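Non-structural protein 3 (Porcine deltacoronavirus, PDB 6LN0) is a multidomain replicase protein of the virus that combines a macro domain, probably ADP-ribose-binding, with a zinc-bearing papain-like protease domain. Local coordinates at residues C129-A141 and K156-T168. Numbering follows the deposited sequence.
Sequences CNPVHSLDAFRKA and KNHLQVWDALNRT
Leu135 keeps CG beside its own backbone N (chi1 -83°), while Trp162 swings its indole to the position trans to N (chi1 179°), which sets Leu135 CD1 against Trp162 CB at 3.6 Å; the two side chains cross at about a right angle. Leu135 is a knob seated among His158, Val161, Trp162 and Leu165, and Leu165 is in turn lodged among Val132, Leu135, Asp136 and Arg139. One of its methyls, CD1, lies 3.6 Å from Val132 CG2, which also meets Val161 CG1 at 3.5 Å. This reciprocal knobs-into-holes packing joins helices 131-141 and 158-165, whose axes approach to 9.7 Å at a crossing angle of -47°. Consistent with the alpha/beta/alpha fold of macro domains, the two helices lie together against the six-stranded sheet: strand 146-152 separates them in sequence, and Leu135, Phe138 and Trp162 also reach strand 10-17 at the sheet's margin. Trp162 CH2 lies near the plane of the Phe138 ring, 3.7 Å from CE2, in an oblique aromatic pair. At the opposite end of the contact, Pro131 CB rests 3.2 Å from His158 NE2, the imidazole being tethered through ND1 to Thr153. The bent chain of Arg139 carries one guanidinium face over Leu165 O, with CZ 3.2 Å from that oxygen; the approach is poorly angled for hydrogen bonding, while Asp136 OD1 lies at the guanidinium edge in a long salt bridge and Asp136 OD2 forms a shorter one with Lys140 NZ.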
loop_
_atom_site.group_PDB
_atom_site.type_symbol
_atom_site.label_atom_id
_atom_site.label_comp_id
_atom_site.label_asym_id
_atom_site.label_seq_id
_atom_site.Cartn_x
_atom_site.Cartn_y
_atom_site.Cartn_z
ATOM N N CYS A 129 11.002 37.588 -0.320
ATOM C CA CYS A 129 10.531 36.530 0.556
ATOM C C CYS A 129 11.013 35.198 0.013
ATOM O O CYS A 129 11.319 35.065 -1.175
ATOM C CB CYS A 129 9.001 36.525 0.670
ATOM S SG CYS A 129 8.261 38.147 0.987
ATOM N N ASN A 130 11.088 34.219 0.905
ATOM C CA ASN A 130 11.447 32.866 0.515
ATOM C C ASN A 130 10.487 32.372 -0.564
ATOM O O ASN A 130 9.274 32.300 -0.312
ATOM C CB ASN A 130 11.404 31.954 1.736
ATOM C CG ASN A 130 12.218 30.699 1.551
ATOM O OD1 ASN A 130 12.234 30.114 0.470
ATOM N ND2 ASN A 130 12.906 30.275 2.606
ATOM N N PRO A 131 10.968 32.025 -1.762
ATOM C CA PRO A 131 10.041 31.621 -2.832
ATOM C C PRO A 131 9.290 30.344 -2.533
ATOM O O PRO A 131 8.237 30.103 -3.145
ATOM C CB PRO A 131 10.962 31.441 -4.044
ATOM C CG PRO A 131 12.244 31.021 -3.446
ATOM C CD PRO A 131 12.369 31.813 -2.154
ATOM N N VAL A 132 9.789 29.503 -1.626
ATOM C CA VAL A 132 9.019 28.315 -1.287
ATOM C C VAL A 132 7.793 28.694 -0.464
ATOM O O VAL A 132 6.743 28.055 -0.574
ATOM C CB VAL A 132 9.909 27.271 -0.581
ATOM C CG1 VAL A 132 10.221 27.670 0.844
ATOM C CG2 VAL A 132 9.243 25.895 -0.620
ATOM N N HIS A 133 7.878 29.755 0.334
ATOM C CA HIS A 133 6.692 30.244 1.037
ATOM C C HIS A 133 5.695 30.864 0.075
ATOM O O HIS A 133 4.479 30.631 0.194
ATOM C CB HIS A 133 7.090 31.252 2.127
ATOM C CG HIS A 133 8.139 30.740 3.063
ATOM N ND1 HIS A 133 8.633 31.493 4.108
ATOM C CD2 HIS A 133 8.784 29.548 3.113
ATOM C CE1 HIS A 133 9.545 30.793 4.755
ATOM N NE2 HIS A 133 9.660 29.613 4.168
ATOM N N SER A 134 6.191 31.671 -0.873
ATOM C CA SER A 134 5.309 32.251 -1.878
ATOM C C SER A 134 4.599 31.176 -2.686
ATOM O O SER A 134 3.374 31.225 -2.857
ATOM C CB SER A 134 6.075 33.188 -2.809
ATOM O OG SER A 134 5.995 34.521 -2.331
ATOM N N LEU A 135 5.351 30.216 -3.226
ATOM C CA LEU A 135 4.696 29.152 -3.972
ATOM C C LEU A 135 3.750 28.357 -3.081
ATOM O O LEU A 135 2.738 27.827 -3.561
ATOM C CB LEU A 135 5.734 28.243 -4.618
ATOM C CG LEU A 135 6.283 28.767 -5.948
ATOM C CD1 LEU A 135 6.924 27.658 -6.725
ATOM C CD2 LEU A 135 5.211 29.424 -6.806
ATOM N N ASP A 136 4.041 28.296 -1.778
ATOM C CA ASP A 136 3.186 27.563 -0.851
ATOM C C ASP A 136 1.959 28.381 -0.465
ATOM O O ASP A 136 0.837 27.853 -0.426
ATOM C CB ASP A 136 3.982 27.151 0.397
ATOM C CG ASP A 136 3.156 26.320 1.380
ATOM O OD1 ASP A 136 2.581 25.276 0.962
ATOM O OD2 ASP A 136 3.084 26.730 2.568
ATOM N N ALA A 137 2.159 29.673 -0.159
ATOM C CA ALA A 137 1.019 30.558 0.062
ATOM C C ALA A 137 0.048 30.477 -1.104
ATOM O O ALA A 137 -1.172 30.474 -0.910
ATOM C CB ALA A 137 1.491 31.996 0.268
ATOM N N PHE A 138 0.577 30.353 -2.320
ATOM C CA PHE A 138 -0.274 30.397 -3.500
ATOM C C PHE A 138 -1.150 29.156 -3.603
ATOM O O PHE A 138 -2.349 29.264 -3.901
ATOM C CB PHE A 138 0.577 30.561 -4.755
ATOM C CG PHE A 138 -0.115 30.146 -6.014
ATOM C CD1 PHE A 138 -1.080 30.957 -6.586
ATOM C CD2 PHE A 138 0.212 28.957 -6.637
ATOM C CE1 PHE A 138 -1.718 30.584 -7.759
ATOM C CE2 PHE A 138 -0.413 28.568 -7.802
ATOM C CZ PHE A 138 -1.386 29.384 -8.370
ATOM N N ARG A 139 -0.578 27.964 -3.368
ATOM C CA ARG A 139 -1.412 26.766 -3.419
ATOM C C ARG A 139 -2.426 26.754 -2.278
ATOM O O ARG A 139 -3.555 26.293 -2.464
ATOM C CB ARG A 139 -0.552 25.503 -3.422
ATOM C CG ARG A 139 0.706 25.581 -2.571
ATOM C CD ARG A 139 1.640 24.383 -2.817
ATOM N NE ARG A 139 0.889 23.153 -3.060
ATOM C CZ ARG A 139 0.505 22.307 -2.111
ATOM N NH1 ARG A 139 0.806 22.545 -0.834
ATOM N NH2 ARG A 139 -0.183 21.223 -2.449
ATOM N N LYS A 140 -2.072 27.310 -1.118
ATOM C CA LYS A 140 -3.054 27.447 -0.044
ATOM C C LYS A 140 -4.210 28.375 -0.435
ATOM O O LYS A 140 -5.327 28.220 0.073
ATOM C CB LYS A 140 -2.373 27.965 1.230
ATOM C CG LYS A 140 -1.676 26.891 2.073
ATOM C CD LYS A 140 -0.968 27.520 3.271
ATOM C CE LYS A 140 -0.147 26.498 4.045
ATOM N NZ LYS A 140 1.025 27.151 4.713
ATOM N N ALA A 141 -3.967 29.347 -1.323
ATOM C CA ALA A 141 -4.997 30.317 -1.675
ATOM C C ALA A 141 -5.699 30.005 -2.985
ATOM O O ALA A 141 -6.839 30.461 -3.185
ATOM C CB ALA A 141 -4.403 31.726 -1.753
ATOM N N LYS A 156 14.399 29.467 -12.717
ATOM C CA LYS A 156 14.780 28.150 -13.229
ATOM C C LYS A 156 15.045 27.105 -12.138
ATOM O O LYS A 156 15.146 25.910 -12.439
ATOM C CB LYS A 156 16.004 28.283 -14.148
ATOM C CG LYS A 156 15.686 28.800 -15.563
ATOM C CD LYS A 156 16.894 29.475 -16.246
ATOM C CE LYS A 156 16.943 30.981 -15.992
ATOM N NZ LYS A 156 18.341 31.484 -15.827
ATOM N N ASN A 157 15.189 27.538 -10.876
ATOM C CA ASN A 157 15.152 26.642 -9.723
ATOM C C ASN A 157 13.759 26.511 -9.147
ATOM O O ASN A 157 13.483 25.551 -8.414
ATOM C CB ASN A 157 16.078 27.135 -8.603
ATOM C CG ASN A 157 17.538 26.905 -8.911
ATOM O OD1 ASN A 157 17.887 26.169 -9.845
ATOM N ND2 ASN A 157 18.409 27.537 -8.126
ATOM N N HIS A 158 12.888 27.464 -9.463
ATOM C CA HIS A 158 11.537 27.464 -8.945
ATOM C C HIS A 158 10.671 26.394 -9.588
ATOM O O HIS A 158 9.629 26.047 -9.020
ATOM C CB HIS A 158 10.933 28.848 -9.141
ATOM C CG HIS A 158 11.579 29.897 -8.292
ATOM N ND1 HIS A 158 11.603 31.229 -8.642
ATOM C CD2 HIS A 158 12.217 29.811 -7.098
ATOM C CE1 HIS A 158 12.222 31.920 -7.698
ATOM N NE2 HIS A 158 12.610 31.082 -6.753
ATOM N N LEU A 159 11.056 25.847 -10.749
ATOM C CA LEU A 159 10.247 24.744 -11.261
ATOM C C LEU A 159 10.382 23.517 -10.372
ATOM O O LEU A 159 9.453 22.700 -10.300
ATOM C CB LEU A 159 10.575 24.445 -12.739
ATOM C CG LEU A 159 9.351 23.854 -13.491
ATOM C CD1 LEU A 159 9.389 24.102 -15.004
ATOM C CD2 LEU A 159 9.083 22.343 -13.233
ATOM N N GLN A 160 11.512 23.383 -9.678
ATOM C CA GLN A 160 11.660 22.306 -8.702
ATOM C C GLN A 160 10.923 22.620 -7.405
ATOM O O GLN A 160 10.166 21.781 -6.892
ATOM C CB GLN A 160 13.137 22.026 -8.389
ATOM C CG GLN A 160 13.843 21.218 -9.451
ATOM C CD GLN A 160 15.016 21.968 -10.034
ATOM O OE1 GLN A 160 15.872 22.475 -9.296
ATOM N NE2 GLN A 160 15.072 22.049 -11.357
ATOM N N VAL A 161 11.160 23.812 -6.844
ATOM C CA VAL A 161 10.461 24.220 -5.627
ATOM C C VAL A 161 8.962 24.020 -5.798
ATOM O O VAL A 161 8.257 23.618 -4.862
ATOM C CB VAL A 161 10.812 25.677 -5.273
ATOM C CG1 VAL A 161 10.043 26.144 -4.059
ATOM C CG2 VAL A 161 12.303 25.809 -5.044
ATOM N N TRP A 162 8.462 24.249 -7.016
ATOM C CA TRP A 162 7.050 24.017 -7.296
ATOM C C TRP A 162 6.739 22.527 -7.291
ATOM O O TRP A 162 5.810 22.081 -6.614
ATOM C CB TRP A 162 6.667 24.650 -8.641
ATOM C CG TRP A 162 5.230 24.460 -9.052
ATOM C CD1 TRP A 162 4.779 23.884 -10.205
ATOM C CD2 TRP A 162 4.063 24.864 -8.323
ATOM N NE1 TRP A 162 3.400 23.887 -10.232
ATOM C CE2 TRP A 162 2.940 24.487 -9.087
ATOM C CE3 TRP A 162 3.860 25.490 -7.090
ATOM C CZ2 TRP A 162 1.631 24.717 -8.657
ATOM C CZ3 TRP A 162 2.561 25.729 -6.666
ATOM C CH2 TRP A 162 1.465 25.342 -7.445
ATOM N N ASP A 163 7.514 21.747 -8.041
ATOM C CA ASP A 163 7.271 20.314 -8.146
ATOM C C ASP A 163 7.317 19.625 -6.780
ATOM O O ASP A 163 6.506 18.736 -6.501
ATOM C CB ASP A 163 8.292 19.700 -9.098
ATOM C CG ASP A 163 7.850 18.363 -9.636
ATOM O OD1 ASP A 163 6.682 17.981 -9.394
ATOM O OD2 ASP A 163 8.670 17.689 -10.299
ATOM N N ALA A 164 8.247 20.032 -5.909
ATOM C CA ALA A 164 8.342 19.426 -4.583
ATOM C C ALA A 164 7.113 19.737 -3.737
ATOM O O ALA A 164 6.563 18.846 -3.078
ATOM C CB ALA A 164 9.610 19.906 -3.877
ATOM N N LEU A 165 6.662 20.992 -3.751
ATOM C CA LEU A 165 5.522 21.413 -2.948
ATOM C C LEU A 165 4.227 20.712 -3.335
ATOM O O LEU A 165 3.269 20.754 -2.558
ATOM C CB LEU A 165 5.346 22.928 -3.058
ATOM C CG LEU A 165 6.166 23.726 -2.048
ATOM C CD1 LEU A 165 6.203 25.195 -2.439
ATOM C CD2 LEU A 165 5.597 23.554 -0.657
ATOM N N ASN A 166 4.168 20.077 -4.504
ATOM C CA ASN A 166 2.997 19.315 -4.922
ATOM C C ASN A 166 3.266 17.814 -4.933
ATOM O O ASN A 166 2.589 17.064 -5.645
ATOM C CB ASN A 166 2.521 19.795 -6.292
ATOM C CG ASN A 166 2.422 21.308 -6.359
ATOM O OD1 ASN A 166 3.121 21.956 -7.138
ATOM N ND2 ASN A 166 1.578 21.882 -5.502
ATOM N N ARG A 167 4.243 17.367 -4.150
ATOM C CA ARG A 167 4.540 15.958 -4.005
ATOM C C ARG A 167 4.656 15.620 -2.530
ATOM O O ARG A 167 5.112 16.436 -1.723
ATOM C CB ARG A 167 5.817 15.593 -4.754
ATOM C CG ARG A 167 5.651 15.724 -6.257
ATOM C CD ARG A 167 6.966 15.584 -6.976
ATOM N NE ARG A 167 7.067 14.271 -7.597
ATOM C CZ ARG A 167 7.191 14.068 -8.904
ATOM N NH1 ARG A 167 7.238 15.102 -9.744
ATOM N NH2 ARG A 167 7.270 12.828 -9.372
ATOM N N THR A 168 4.209 14.418 -2.189
ATOM C CA THR A 168 4.251 13.910 -0.827
ATOM C C THR A 168 5.250 12.759 -0.757
ATOM O O THR A 168 5.339 11.936 -1.677
ATOM C CB THR A 168 2.855 13.462 -0.367
ATOM O OG1 THR A 168 2.179 12.800 -1.444
ATOM C CG2 THR A 168 2.014 14.669 0.063
#